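WZI (Escherichia coli, PDB 2YNK) is an outer-membrane beta-barrel lectin that binds carbohydrate and takes part in assembling the group 1 capsule of Escherichia coli. Local coordinates at residues N12-L17 with L25-W30; K239-S244 with H345-D350; S288-M293 with Y326-D331. All blocks are in the same frame, centred on the assembly; numbering follows the deposited sequence.

Contact 1: residues N12-L17 with L25-W30; sequences NDLAWL and LSLSTW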
# COMPACT_ATOMS: atom_id res chain seq x y z
N ASN A 12 5.14 8.78 4.25
CA ASN A 12 5.50 10.06 3.65
C ASN A 12 6.71 10.69 4.38
O ASN A 12 7.60 11.27 3.74
CB ASN A 12 4.30 11.01 3.64
CG ASN A 12 3.13 10.49 2.80
OD1 ASN A 12 2.02 10.31 3.31
ND2 ASN A 12 3.37 10.24 1.52
N ASP A 13 6.75 10.55 5.70
CA ASP A 13 7.87 11.00 6.51
C ASP A 13 9.16 10.21 6.18
O ASP A 13 10.23 10.81 6.03
CB ASP A 13 7.52 10.91 8.00
CG ASP A 13 6.72 12.12 8.49
OD1 ASP A 13 6.18 12.86 7.65
OD2 ASP A 13 6.63 12.35 9.72
N LEU A 14 9.06 8.89 6.06
CA LEU A 14 10.22 8.08 5.67
C LEU A 14 10.66 8.43 4.25
O LEU A 14 11.86 8.55 3.99
CB LEU A 14 9.90 6.59 5.74
CG LEU A 14 9.75 5.94 7.12
CD1 LEU A 14 9.54 4.44 6.95
CD2 LEU A 14 10.96 6.22 7.98
N ALA A 15 9.70 8.60 3.35
CA ALA A 15 10.00 8.88 1.94
C ALA A 15 10.68 10.24 1.78
O ALA A 15 11.53 10.43 0.91
CB ALA A 15 8.73 8.82 1.10
N TRP A 16 10.29 11.18 2.63
CA TRP A 16 10.88 12.51 2.65
C TRP A 16 12.34 12.37 3.03
O TRP A 16 13.22 12.85 2.32
CB TRP A 16 10.12 13.38 3.65
CG TRP A 16 10.44 14.86 3.65
CD1 TRP A 16 9.79 15.87 2.96
CD2 TRP A 16 11.48 15.55 4.43
NE1 TRP A 16 10.35 17.09 3.23
CE2 TRP A 16 11.36 16.97 4.11
CE3 TRP A 16 12.45 15.14 5.33
CZ2 TRP A 16 12.20 17.92 4.67
CZ3 TRP A 16 13.29 16.11 5.89
CH2 TRP A 16 13.17 17.47 5.56
N LEU A 17 12.60 11.68 4.13
CA LEU A 17 13.95 11.49 4.63
C LEU A 17 14.83 10.72 3.64
O LEU A 17 16.02 11.04 3.47
CB LEU A 17 13.91 10.77 5.98
CG LEU A 17 13.34 11.60 7.13
CD1 LEU A 17 12.76 10.71 8.22
CD2 LEU A 17 14.41 12.53 7.71
N LEU A 25 16.54 3.63 2.78
CA LEU A 25 15.50 2.73 3.22
C LEU A 25 14.46 2.48 2.15
O LEU A 25 13.82 3.42 1.67
CB LEU A 25 14.80 3.35 4.43
CG LEU A 25 13.71 2.50 5.08
CD1 LEU A 25 14.36 1.26 5.66
CD2 LEU A 25 13.00 3.30 6.16
N SER A 26 14.26 1.22 1.78
CA SER A 26 13.23 0.90 0.80
C SER A 26 11.83 1.08 1.39
O SER A 26 11.54 0.64 2.51
CB SER A 26 13.39 -0.53 0.31
OG SER A 26 12.48 -0.76 -0.75
N LEU A 27 10.97 1.74 0.63
CA LEU A 27 9.58 1.91 1.02
C LEU A 27 8.64 1.31 -0.03
O LEU A 27 7.50 1.73 -0.13
CB LEU A 27 9.27 3.39 1.21
CG LEU A 27 10.09 4.12 2.27
CD1 LEU A 27 9.76 5.60 2.27
CD2 LEU A 27 9.83 3.52 3.64
N SER A 28 9.11 0.33 -0.80
CA SER A 28 8.29 -0.23 -1.88
C SER A 28 7.79 -1.65 -1.60
O SER A 28 7.15 -2.26 -2.45
CB SER A 28 9.06 -0.19 -3.21
OG SER A 28 10.07 -1.17 -3.23
N THR A 29 8.06 -2.16 -0.40
CA THR A 29 7.54 -3.44 0.03
C THR A 29 7.04 -3.33 1.46
O THR A 29 7.83 -3.37 2.41
CB THR A 29 8.59 -4.54 -0.09
OG1 THR A 29 8.82 -4.80 -1.47
CG2 THR A 29 8.13 -5.81 0.56
N TRP A 30 5.72 -3.18 1.59
CA TRP A 30 5.05 -3.19 2.89
C TRP A 30 4.39 -4.52 3.12
O TRP A 30 3.98 -5.17 2.17
CB TRP A 30 4.01 -2.10 2.94
CG TRP A 30 4.62 -0.73 2.85
CD1 TRP A 30 5.22 -0.14 1.75
CD2 TRP A 30 4.72 0.26 3.92
NE1 TRP A 30 5.67 1.11 2.06
CE2 TRP A 30 5.40 1.42 3.34
CE3 TRP A 30 4.33 0.31 5.25
CZ2 TRP A 30 5.66 2.56 4.08
CZ3 TRP A 30 4.60 1.46 5.98
CH2 TRP A 30 5.25 2.56 5.41

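Contact 2: residues K239-S244 with H345-D350; sequences KGRPES and HHIYKD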
# COMPACT_ATOMS: atom_id res chain seq x y z
N LYS A 239 -12.22 -24.78 -4.65
CA LYS A 239 -13.07 -25.95 -4.89
C LYS A 239 -13.09 -26.33 -6.39
O LYS A 239 -13.33 -25.49 -7.26
CB LYS A 239 -14.49 -25.74 -4.34
CG LYS A 239 -14.52 -25.74 -2.82
CD LYS A 239 -15.91 -25.91 -2.23
CE LYS A 239 -15.87 -25.67 -0.72
NZ LYS A 239 -17.16 -25.88 -0.03
N GLY A 240 -12.83 -27.60 -6.66
CA GLY A 240 -12.78 -28.11 -8.02
C GLY A 240 -11.50 -27.74 -8.73
O GLY A 240 -11.43 -27.74 -9.96
N ARG A 241 -10.46 -27.43 -7.95
CA ARG A 241 -9.19 -27.00 -8.52
C ARG A 241 -8.08 -27.93 -8.09
O ARG A 241 -8.15 -28.55 -7.03
CB ARG A 241 -8.88 -25.57 -8.08
CG ARG A 241 -9.91 -24.54 -8.54
CD ARG A 241 -9.91 -24.36 -10.05
NE ARG A 241 -8.56 -24.11 -10.52
CZ ARG A 241 -8.10 -24.40 -11.74
NH1 ARG A 241 -8.89 -24.95 -12.66
NH2 ARG A 241 -6.83 -24.12 -12.03
N PRO A 242 -7.05 -28.08 -8.94
CA PRO A 242 -5.90 -28.85 -8.49
C PRO A 242 -5.22 -28.14 -7.33
O PRO A 242 -4.98 -26.93 -7.41
CB PRO A 242 -4.98 -28.88 -9.72
CG PRO A 242 -5.75 -28.32 -10.85
CD PRO A 242 -6.91 -27.56 -10.30
N GLU A 243 -4.94 -28.88 -6.26
CA GLU A 243 -4.31 -28.34 -5.07
C GLU A 243 -3.15 -29.20 -4.57
O GLU A 243 -2.86 -29.21 -3.39
CB GLU A 243 -5.35 -28.17 -3.96
CG GLU A 243 -6.45 -27.16 -4.29
CD GLU A 243 -7.14 -26.60 -3.06
OE1 GLU A 243 -7.99 -27.31 -2.47
OE2 GLU A 243 -6.85 -25.43 -2.68
N SER A 244 -2.47 -29.90 -5.48
CA SER A 244 -1.33 -30.76 -5.13
C SER A 244 -0.01 -29.99 -5.11
O SER A 244 0.14 -28.99 -5.82
CB SER A 244 -1.20 -31.93 -6.12
OG SER A 244 -0.81 -31.47 -7.41
N HIS A 345 -10.14 -13.21 -15.48
CA HIS A 345 -9.69 -14.57 -15.74
C HIS A 345 -10.83 -15.49 -16.15
O HIS A 345 -12.00 -15.23 -15.83
CB HIS A 345 -8.92 -15.13 -14.56
CG HIS A 345 -8.03 -16.27 -14.92
ND1 HIS A 345 -8.24 -17.52 -14.48
CD2 HIS A 345 -6.92 -16.33 -15.76
CE1 HIS A 345 -7.30 -18.34 -14.99
NE2 HIS A 345 -6.50 -17.61 -15.77
N HIS A 346 -10.50 -16.59 -16.84
CA HIS A 346 -11.51 -17.50 -17.40
C HIS A 346 -11.82 -18.67 -16.50
O HIS A 346 -12.89 -19.27 -16.63
CB HIS A 346 -11.10 -17.98 -18.79
CG HIS A 346 -9.77 -18.72 -18.83
ND1 HIS A 346 -8.60 -18.12 -18.54
CD2 HIS A 346 -9.47 -20.04 -19.15
CE1 HIS A 346 -7.60 -19.02 -18.66
NE2 HIS A 346 -8.13 -20.19 -19.03
N ILE A 347 -10.89 -19.02 -15.61
CA ILE A 347 -11.17 -19.98 -14.53
C ILE A 347 -11.65 -19.20 -13.31
O ILE A 347 -12.78 -19.35 -12.86
CB ILE A 347 -9.94 -20.85 -14.16
CG1 ILE A 347 -9.54 -21.76 -15.32
CG2 ILE A 347 -10.22 -21.70 -12.93
CD1 ILE A 347 -10.70 -22.51 -15.96
N TYR A 348 -10.78 -18.34 -12.79
CA TYR A 348 -11.13 -17.47 -11.68
C TYR A 348 -11.96 -16.31 -12.25
O TYR A 348 -11.43 -15.27 -12.61
CB TYR A 348 -9.86 -17.02 -10.93
CG TYR A 348 -9.14 -18.21 -10.32
CD1 TYR A 348 -9.51 -18.70 -9.08
CD2 TYR A 348 -8.14 -18.88 -11.02
CE1 TYR A 348 -8.88 -19.80 -8.53
CE2 TYR A 348 -7.50 -19.98 -10.47
CZ TYR A 348 -7.87 -20.43 -9.22
OH TYR A 348 -7.26 -21.54 -8.67
N LYS A 349 -13.26 -16.54 -12.32
CA LYS A 349 -14.15 -15.70 -13.14
C LYS A 349 -14.55 -14.41 -12.47
O LYS A 349 -14.94 -13.46 -13.15
CB LYS A 349 -15.41 -16.49 -13.53
CG LYS A 349 -15.16 -17.61 -14.53
CD LYS A 349 -16.46 -18.29 -14.90
CE LYS A 349 -16.28 -19.40 -15.91
NZ LYS A 349 -17.57 -19.64 -16.62
N ASP A 350 -14.46 -14.36 -11.14
CA ASP A 350 -14.67 -13.12 -10.39
C ASP A 350 -13.49 -12.16 -10.60
O ASP A 350 -13.50 -11.04 -10.09
CB ASP A 350 -14.80 -13.40 -8.88
CG ASP A 350 -16.17 -13.92 -8.46
OD1 ASP A 350 -17.07 -14.17 -9.29
OD2 ASP A 350 -16.33 -14.07 -7.22

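Contact 3: residues S288-M293 with Y326-D331; sequences SFYGQM and YLEAHD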
# COMPACT_ATOMS: atom_id res chain seq x y z
N SER A 288 12.60 12.25 -7.01
CA SER A 288 12.78 10.91 -7.55
C SER A 288 11.75 10.66 -8.61
O SER A 288 10.73 11.34 -8.67
CB SER A 288 12.63 9.86 -6.45
OG SER A 288 13.43 10.16 -5.33
N PHE A 289 12.01 9.67 -9.45
CA PHE A 289 10.98 9.17 -10.33
C PHE A 289 10.94 7.65 -10.26
O PHE A 289 11.96 7.00 -10.00
CB PHE A 289 11.12 9.72 -11.75
CG PHE A 289 12.36 9.28 -12.48
CD1 PHE A 289 13.56 9.98 -12.34
CD2 PHE A 289 12.32 8.21 -13.36
CE1 PHE A 289 14.70 9.59 -13.04
CE2 PHE A 289 13.45 7.81 -14.07
CZ PHE A 289 14.65 8.50 -13.90
N TYR A 290 9.74 7.11 -10.46
CA TYR A 290 9.49 5.69 -10.30
C TYR A 290 8.53 5.15 -11.36
O TYR A 290 7.79 5.90 -11.99
CB TYR A 290 8.94 5.43 -8.90
CG TYR A 290 7.73 6.28 -8.54
CD1 TYR A 290 6.45 5.90 -8.94
CD2 TYR A 290 7.87 7.45 -7.79
CE1 TYR A 290 5.34 6.67 -8.62
CE2 TYR A 290 6.77 8.22 -7.46
CZ TYR A 290 5.50 7.82 -7.88
OH TYR A 290 4.39 8.57 -7.57
N GLY A 291 8.55 3.83 -11.53
CA GLY A 291 7.70 3.15 -12.50
C GLY A 291 7.44 1.69 -12.14
O GLY A 291 8.21 1.07 -11.41
N GLN A 292 6.33 1.16 -12.65
CA GLN A 292 5.97 -0.23 -12.39
C GLN A 292 5.26 -0.80 -13.61
O GLN A 292 4.40 -0.14 -14.20
CB GLN A 292 5.06 -0.32 -11.16
CG GLN A 292 4.61 -1.73 -10.80
CD GLN A 292 3.84 -1.78 -9.49
OE1 GLN A 292 2.82 -1.11 -9.32
NE2 GLN A 292 4.32 -2.60 -8.55
N MSE A 293 5.63 -2.02 -13.98
CA MSE A 293 5.04 -2.67 -15.15
C MSE A 293 4.67 -4.08 -14.81
O MSE A 293 5.53 -4.95 -14.78
CB MSE A 293 6.03 -2.64 -16.31
CG MSE A 293 5.42 -3.19 -17.60
SE MSE A 293 6.84 -3.55 -18.92
CE MSE A 293 5.74 -3.70 -20.55
N TYR A 326 3.73 14.50 -5.26
CA TYR A 326 3.94 13.51 -6.31
C TYR A 326 3.01 13.76 -7.49
O TYR A 326 1.95 14.36 -7.34
CB TYR A 326 3.81 12.08 -5.77
CG TYR A 326 2.41 11.68 -5.34
CD1 TYR A 326 1.40 11.53 -6.28
CD2 TYR A 326 2.11 11.41 -4.02
CE1 TYR A 326 0.12 11.16 -5.91
CE2 TYR A 326 0.83 11.04 -3.64
CZ TYR A 326 -0.16 10.92 -4.59
OH TYR A 326 -1.45 10.56 -4.24
N LEU A 327 3.44 13.31 -8.66
CA LEU A 327 2.60 13.32 -9.85
C LEU A 327 2.71 11.92 -10.44
O LEU A 327 3.82 11.45 -10.69
CB LEU A 327 3.05 14.38 -10.84
CG LEU A 327 2.11 14.65 -12.03
CD1 LEU A 327 0.69 14.91 -11.55
CD2 LEU A 327 2.59 15.81 -12.89
N GLU A 328 1.57 11.26 -10.62
CA GLU A 328 1.56 9.83 -10.90
C GLU A 328 0.52 9.45 -11.97
O GLU A 328 -0.63 9.90 -11.90
CB GLU A 328 1.31 9.08 -9.59
CG GLU A 328 1.58 7.58 -9.65
CD GLU A 328 1.57 6.91 -8.29
OE1 GLU A 328 2.10 7.50 -7.32
OE2 GLU A 328 1.04 5.78 -8.18
N ALA A 329 0.92 8.63 -12.94
CA ALA A 329 0.03 8.19 -14.03
C ALA A 329 -0.11 6.66 -14.04
O ALA A 329 0.89 5.96 -13.91
CB ALA A 329 0.53 8.68 -15.37
N HIS A 330 -1.34 6.16 -14.17
CA HIS A 330 -1.60 4.72 -14.25
C HIS A 330 -2.30 4.37 -15.53
O HIS A 330 -3.08 5.16 -16.05
CB HIS A 330 -2.51 4.27 -13.12
CG HIS A 330 -1.90 4.38 -11.74
ND1 HIS A 330 -2.43 3.74 -10.69
CD2 HIS A 330 -0.78 5.06 -11.27
CE1 HIS A 330 -1.70 4.01 -9.60
NE2 HIS A 330 -0.69 4.82 -9.95
N ASP A 331 -2.06 3.17 -16.04
CA ASP A 331 -2.87 2.62 -17.13
C ASP A 331 -3.07 1.12 -16.92
O ASP A 331 -2.14 0.33 -17.07
CB ASP A 331 -2.21 2.89 -18.49
CG ASP A 331 -3.12 2.52 -19.67
OD1 ASP A 331 -3.55 1.35 -19.73
OD2 ASP A 331 -3.39 3.39 -20.53

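Contact 1: residues N12-L17 with L25-W30
Leu14, on the N-terminal helix, and Leu27, in the loop that follows it, ahead of strand 29-30, account for most of the surface buried here, with Leu25 as the third member of an apolar cluster. The CD1 methyl of Leu14 meets both partners, lying 3.4 Å from Leu27 CD2 and 3.7 Å from Leu25 CD2. Leu25 offers CD2 alone to the helix, and this one methyl lies against both terminal methyls of Leu14. Leu27 instead divides its branches. Its CD2 turns to the end of Leu14, whereas CD1 lies beside the backbone N of Ala15 and the CB of that residue (Leu27 CD1 to Ala15 CB 3.6 Å). With CG anti to the carbonyl carbon (chi1 -60°) and chi2 at 175°, the two methyls of Leu27 point to neighbouring helix residues. No hydrogen bond joins the two segments, so dispersion forces and burial hold them together. Trp30, on the short strand 29-30, reaches back to the loop: its NE1 gives a bond of 2.9 Å to the carbonyl O of Leu27; the donor stands well above the carbonyl plane, and the N-H...O angle is 142°. Leu14 also rests on Ile58 of helix 49-65 and Ile37 of helix 34-42, placing the cluster where three helices converge. Strand 29-30 pairs antiparallel with strand 151-152, Trp30 bonding to Trp151 and Ser28 to Gly153 through their backbones, while Trp16 packs on the barrel strand 322-331.

Contact 2: residues K239-S244 with H345-D350
Arg241 reaches across to Ile347 and Tyr348, and its side chain supplies all that segment 239-244 gives to this contact. The CG2 methyl of Ile347 lies over one face of the guanidinium, offset toward its rim, and comes to 3.5 Å from Arg241 NH1. On the opposite face sits CD of Pro242, over the centre of the group, so that the flat cation is sandwiched between two apolar groups. Arg241 NE also points to the phenol oxygen of Tyr348, but this is a weak hydrogen bond: NE and Tyr348 OH are 3.4 Å apart and the angle at the hydrogen is 146°. Arginine and tyrosine approach from opposite directions, with Arg241 bent at chi2 and chi3 to bring its end back against Ile347. Guanidinium and phenol ring are steeply inclined, at 77°, and do not stack. The stronger partner of the Tyr348 hydroxyl is the carbonyl O of Gly237, just before the first segment, to which it gives its proton. Behind this first shell, His345 helps to hold Tyr348: ND1 accepts from the Tyr348 backbone N at 3.2 Å, in the plane of the imidazole, and Tyr348 is the centre of an inverse gamma turn. Arg241 and Pro242 also touch a crystal neighbour, which may influence their conformation. The contact joins two long loops of the barrel, one linking strands 226-236 and 268-278, the other following strand 322-331; Val208 and Tyr205, from the loop between strands 193-201 and 212-221, pack against Arg241 and Tyr348 respectively.

Contact 3: residues S288-M293 with Y326-D331
A buried carboxylate on the inner wall of the beta-barrel is the hub of this contact, which spans the strand 306-317 lying between the two segments. Tyr290 OH donates to Glu328 OE1 at 2.5 Å, meeting the oxygen from above the carboxylate plane. The carboxylate stands at the edge of the tyrosine ring, close to its plane, with the two flat groups nearly perpendicular (87°). Tyr290 has CG between its backbone N and carbonyl carbon (chi1 53°), from where the ring swings toward the second strand; Glu328, with an extended chain, comes to meet it. The other oxygen, Glu328 OE2, takes an almost straight bond of 2.7 Å from His330 NE2, on the anti side and in the plane of the imidazole. Backbone N-H groups of Tyr156 and Glu157 add one bond to each oxygen, making four in all, which fixes the carboxylate's rotation and probably favours its charged form. His330 is itself held through ND1 by Asp361. The segments run nearly parallel, with axes 9.1 Å apart, as expected for next-but-one strands of an antiparallel barrel. Alternate residues of a barrel strand face inward; here those of next-but-one strands share a carboxylate with an internal loop.

From the N terminus, contact 1 comes first and closes a short loop, folding residues 25-30 back on helix 8-19 before the barrel begins. Contact 2 closes a loop of about a hundred residues, from the connection after strand 226-236 to the one after strand 322-331. Contact 3 falls wholly within that span and bridges one intervening strand. Contacts 1 and 2 lie on opposite sides of the chain's centre, their centres about 36 Å apart, whereas contacts 1 and 3 have nearest atoms about 6 Å apart. Tyr156 relates these two, touching Ala15 and bonding to Glu328, so the N-terminal helix, the internal loop and the barrel wall meet there.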